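Local coordinates for protein DPSA (Streptomyces coelicolor, PDB 4CY9) that probably oxidises and stores iron within a twelve-subunit ferritin-like shell and, as a member of the Dps family, is also thought to bind DNA, at residues K39-N44 against D96-G101; G122-V127 against G143-L148. All coordinates share one frame; numbering follows the deposited sequence. Where two conformers were deposited one is given.

Contact 1: K39-N44 against D96-G101; sequences KHVHWN and DDYSIG
H40 reaches from the last turns of helix 14-44 to the irregular loop 96-101, its imidazole lying rim to rim with the ring of Y98 and its edge meeting the backbone beyond. The link is a hydrogen bond of 2.7 Å from H40 NE2 to I100 O; the acceptor lies almost in the imidazole plane, the donor lies in the carbonyl plane, and the N-H...O angle is 152°. With CG anti to the backbone N (chi1 176°), the ring projects from the helix across to the loop. ND1, on the other side of the ring, is hydrogen-bonded to the backbone N of G84 in a second subunit, so histidine suits the place by offering two nitrogens to two different chains.

The two rings stand steeply to each other, planes at 72° and centroids 5.9 Å apart. H40 CD2 comes within 3.8 Å of Y98 CD2. The next residue, V41, crosses Y98 at about a right angle, its CG2 3.6 Å from Y98 CE2 and close to the hydroxyl. Y98 is buried among apolar neighbours on helix 105-133, yet its hydroxyl is satisfied by a hydrogen bond to H108 ND1. Tyrosine thus gives the loop a greasy ring for the core and a polar end for that histidine. Farther along, N44 CB rests 3.5 Å from G101 O. The same helical turn carries H42, which stacks on H54 and packs on E73 of the second subunit, consistent with the inter-subunit ferroxidase site of Dps proteins.

With one imidazole nitrogen accepting from G84 N and the other donating to I100 O, the bonds are consistent with a neutral H40 protonated on NE2, its ring rotation fixed by both the loop and the neighbouring subunit.

Contact 2: G122-V127 against G143-L148; sequences GMRAAV and GQLRDL
This is a nearly antiparallel helix-helix contact inside the four-helix bundle of the ferritin fold, between consecutive helices 105-133 and 135-158. The short segments run at 161° with their axes 9.7 Å apart, and no hydrogen bond crosses between them. L145 is central. A chi1 of 168° turns CG of L145 away from its own N and directs both methyls at the partner helix: CD1 lies 4.0 Å from M123 CB, while CD2 touches R124 CG at 3.7 Å and sits over the centre of the guanidinium face, 3.9 Å from R124 CZ. V127 adds a looser touch.

M123, flexible and unbranched, bends at chi2 and chi3 to lay its CE methyl 3.4 Å from Q144 CB and equally near Q144 OE1, a buried oxygen without a hydrogen-bonding partner. M123 CG meets L148 CD1 at 3.9 Å. Arginine suits position 124 because its CG and one face of the guanidinium cover L145, while its NH2 forms salt bridges with E149 and, on a third subunit, D134. Cutting R124 back to an alanine removes stem and guanidinium, which would probably bare the CD2 side of L145 and leave both carboxylates without this positive mate. Around the pair, M123 also packs on R27 and L148 on L34 of helix 14-44, while Q144 and L148 meet helix 50-77, so all four long helices converge here.

In the fold
From the N terminus, helix 14-44 runs into contact 1, which closes the longer loop: helix 50-77 and the short helix 86-92 intervene before the chain returns at 96-101. Strand 103-104 then pairs in parallel with 45-46, just beyond the first contact, and leads into helix 105-133. Contact 2 opens on that helix and closes after a tight turn into helix 135-158. The two are therefore in series, neither nested nor crossed, with centres 22 Å apart. Contact 1 fastens the connection between the bundle's two helical hairpins to the end of helix 14-44, near a second subunit; contact 2 joins the helices of the second hairpin, beside a third subunit.

Contact 1: K39-N44 against D96-G101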
# COMPACT_ATOMS: atom_id res chain seq x y z
N LYS A 39 20.46 -7.05 -18.67
CA LYS A 39 20.38 -8.16 -17.71
C LYS A 39 21.69 -8.94 -17.79
O LYS A 39 22.20 -9.39 -16.75
CB LYS A 39 19.25 -9.11 -18.05
CG LYS A 39 17.83 -8.66 -17.47
CD LYS A 39 18.03 -8.76 -15.90
CE LYS A 39 16.73 -8.77 -15.17
NZ LYS A 39 17.07 -8.90 -13.69
N HIS A 40 22.21 -9.14 -18.98
CA HIS A 40 23.55 -9.81 -19.07
C HIS A 40 24.62 -9.13 -18.24
O HIS A 40 25.41 -9.81 -17.56
CB HIS A 40 23.92 -9.85 -20.60
CG HIS A 40 25.29 -10.41 -20.87
ND1 HIS A 40 25.51 -11.75 -21.09
CD2 HIS A 40 26.54 -9.78 -20.88
CE1 HIS A 40 26.84 -11.95 -21.28
NE2 HIS A 40 27.48 -10.76 -21.14
N VAL A 41 24.66 -7.80 -18.31
CA VAL A 41 25.65 -7.08 -17.49
C VAL A 41 25.32 -7.31 -16.02
O VAL A 41 26.21 -7.53 -15.16
CB VAL A 41 25.66 -5.57 -17.86
CG1 VAL A 41 26.63 -4.85 -16.92
CG2 VAL A 41 26.19 -5.43 -19.33
N HIS A 42 24.07 -7.14 -15.61
CA HIS A 42 23.65 -7.34 -14.21
C HIS A 42 24.16 -8.70 -13.69
O HIS A 42 24.60 -8.80 -12.55
CB HIS A 42 22.14 -7.25 -14.23
CG HIS A 42 21.44 -7.54 -12.94
ND1 HIS A 42 21.23 -6.59 -11.99
CD2 HIS A 42 20.62 -8.64 -12.60
CE1 HIS A 42 20.47 -7.06 -10.96
NE2 HIS A 42 20.09 -8.37 -11.35
N TRP A 43 24.05 -9.74 -14.49
CA TRP A 43 24.43 -11.08 -13.98
C TRP A 43 25.91 -11.29 -13.95
O TRP A 43 26.38 -12.09 -13.13
CB TRP A 43 23.85 -12.15 -14.93
CG TRP A 43 22.35 -12.16 -14.98
CD1 TRP A 43 21.46 -11.89 -13.96
CD2 TRP A 43 21.53 -12.46 -16.14
NE1 TRP A 43 20.17 -11.96 -14.40
CE2 TRP A 43 20.16 -12.33 -15.72
CE3 TRP A 43 21.83 -12.82 -17.48
CZ2 TRP A 43 19.05 -12.55 -16.59
CZ3 TRP A 43 20.71 -13.10 -18.34
CH2 TRP A 43 19.36 -12.98 -17.94
N ASN A 44 26.66 -10.57 -14.78
CA ASN A 44 28.06 -10.92 -15.02
C ASN A 44 29.05 -9.84 -14.60
O ASN A 44 30.24 -9.95 -14.89
CB ASN A 44 28.26 -11.21 -16.53
CG ASN A 44 27.47 -12.48 -16.95
OD1 ASN A 44 26.56 -12.45 -17.85
ND2 ASN A 44 27.75 -13.57 -16.23
N ASP A 96 26.45 -5.24 -33.41
CA ASP A 96 26.86 -6.59 -33.03
C ASP A 96 26.45 -6.90 -31.60
O ASP A 96 26.06 -5.94 -30.86
CB ASP A 96 28.41 -6.56 -32.99
CG ASP A 96 29.00 -6.34 -34.40
OD1 ASP A 96 28.46 -6.96 -35.34
OD2 ASP A 96 29.91 -5.53 -34.47
N ASP A 97 26.55 -8.16 -31.24
CA ASP A 97 26.28 -8.55 -29.88
C ASP A 97 27.20 -7.73 -28.94
O ASP A 97 28.43 -7.54 -29.18
CB ASP A 97 26.62 -10.03 -29.59
CG ASP A 97 25.49 -10.79 -29.13
OD1 ASP A 97 24.28 -10.43 -29.43
OD2 ASP A 97 25.66 -11.95 -28.72
N TYR A 98 26.67 -7.46 -27.74
CA TYR A 98 27.57 -6.97 -26.64
C TYR A 98 28.61 -8.05 -26.38
O TYR A 98 28.30 -9.23 -26.32
CB TYR A 98 26.69 -6.84 -25.38
CG TYR A 98 27.40 -6.22 -24.22
CD1 TYR A 98 27.63 -4.83 -24.19
CD2 TYR A 98 27.80 -7.06 -23.15
CE1 TYR A 98 28.25 -4.26 -23.08
CE2 TYR A 98 28.40 -6.51 -22.00
CZ TYR A 98 28.66 -5.12 -22.00
OH TYR A 98 29.24 -4.60 -20.85
N SER A 99 29.88 -7.58 -26.22
CA SER A 99 31.02 -8.54 -26.36
C SER A 99 31.70 -8.84 -25.03
O SER A 99 32.69 -9.60 -25.04
CB SER A 99 32.14 -7.91 -27.31
OG SER A 99 32.59 -6.67 -26.74
N ILE A 100 31.24 -8.32 -23.89
CA ILE A 100 31.89 -8.51 -22.58
C ILE A 100 31.19 -9.67 -21.83
O ILE A 100 29.92 -9.63 -21.71
CB ILE A 100 31.73 -7.25 -21.68
CG1 ILE A 100 32.25 -6.01 -22.46
CG2 ILE A 100 32.57 -7.42 -20.39
CD1 ILE A 100 33.71 -6.17 -23.01
N GLY A 101 31.97 -10.67 -21.35
CA GLY A 101 31.30 -11.72 -20.50
C GLY A 101 31.45 -11.29 -19.03
O GLY A 101 30.96 -10.21 -18.58

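Contact 2: G122-V127 against G143-L148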
# COMPACT_ATOMS: atom_id res chain seq x y z
N GLY A 122 20.53 6.26 -32.56
CA GLY A 122 19.45 5.63 -33.32
C GLY A 122 18.11 6.26 -32.97
O GLY A 122 17.26 6.49 -33.86
N MET A 123 17.91 6.51 -31.66
CA MET A 123 16.61 7.14 -31.24
C MET A 123 16.53 8.58 -31.73
O MET A 123 15.46 9.02 -32.16
CB MET A 123 16.51 7.15 -29.70
CG MET A 123 16.23 5.68 -29.20
SD MET A 123 14.57 5.08 -29.53
CE MET A 123 13.64 5.91 -28.20
N ARG A 124 17.68 9.28 -31.73
CA ARG A 124 17.58 10.70 -32.16
C ARG A 124 17.24 10.75 -33.68
O ARG A 124 16.48 11.64 -34.08
CB ARG A 124 18.99 11.37 -32.01
CG ARG A 124 19.14 11.97 -30.67
CD ARG A 124 20.33 13.02 -30.56
NE ARG A 124 20.28 13.37 -29.14
CZ ARG A 124 19.53 14.38 -28.63
NH1 ARG A 124 18.96 15.23 -29.48
NH2 ARG A 124 19.45 14.62 -27.31
N ALA A 125 17.80 9.81 -34.45
CA ALA A 125 17.51 9.72 -35.90
C ALA A 125 16.03 9.37 -36.08
O ALA A 125 15.31 9.95 -36.95
CB ALA A 125 18.37 8.70 -36.64
N ALA A 126 15.53 8.43 -35.27
CA ALA A 126 14.12 8.04 -35.37
C ALA A 126 13.21 9.21 -34.96
O ALA A 126 12.09 9.34 -35.55
CB ALA A 126 13.83 6.76 -34.42
N VAL A 127 13.56 10.04 -33.95
CA VAL A 127 12.75 11.23 -33.57
C VAL A 127 12.60 12.15 -34.81
O VAL A 127 11.50 12.67 -35.12
CB VAL A 127 13.44 12.02 -32.47
CG1 VAL A 127 12.84 13.40 -32.29
CG2 VAL A 127 13.28 11.15 -31.12
N GLY A 143 10.57 11.48 -25.26
CA GLY A 143 10.64 11.15 -23.81
C GLY A 143 11.55 9.91 -23.54
O GLY A 143 12.32 9.94 -22.54
N GLN A 144 11.47 8.88 -24.38
CA GLN A 144 12.32 7.70 -24.24
C GLN A 144 13.78 8.07 -24.42
O GLN A 144 14.65 7.64 -23.64
CB GLN A 144 11.95 6.64 -25.30
CG GLN A 144 10.45 6.20 -25.03
CD GLN A 144 10.08 5.05 -25.90
OE1 GLN A 144 10.68 4.91 -26.97
NE2 GLN A 144 9.02 4.25 -25.55
N LEU A 145 14.03 8.89 -25.48
CA LEU A 145 15.42 9.35 -25.77
C LEU A 145 15.99 10.01 -24.52
O LEU A 145 17.14 9.73 -24.12
CB LEU A 145 15.32 10.40 -26.93
CG LEU A 145 16.71 11.18 -27.11
CD1 LEU A 145 17.82 10.23 -27.60
CD2 LEU A 145 16.36 12.19 -28.24
N ARG A 146 15.24 10.89 -23.88
CA ARG A 146 15.83 11.62 -22.70
C ARG A 146 16.09 10.65 -21.55
O ARG A 146 17.17 10.68 -20.93
CB ARG A 146 14.86 12.72 -22.21
CG ARG A 146 15.57 13.53 -21.04
CD ARG A 146 14.76 14.86 -20.70
NE ARG A 146 13.45 14.49 -20.10
CZ ARG A 146 12.28 14.57 -20.74
NH1 ARG A 146 12.17 14.99 -22.03
NH2 ARG A 146 11.13 14.16 -20.11
N ASP A 147 15.16 9.73 -21.32
CA ASP A 147 15.40 8.75 -20.24
C ASP A 147 16.64 7.88 -20.54
O ASP A 147 17.43 7.60 -19.60
CB ASP A 147 14.16 7.81 -20.09
CG ASP A 147 12.99 8.54 -19.33
OD1 ASP A 147 13.18 9.60 -18.73
OD2 ASP A 147 11.90 7.97 -19.35
N LEU A 148 16.82 7.49 -21.80
CA LEU A 148 18.01 6.66 -22.13
C LEU A 148 19.26 7.51 -21.94
O LEU A 148 20.28 6.97 -21.39
CB LEU A 148 17.97 6.22 -23.63
CG LEU A 148 16.78 5.20 -23.83
CD1 LEU A 148 16.43 5.04 -25.36
CD2 LEU A 148 17.17 3.78 -23.28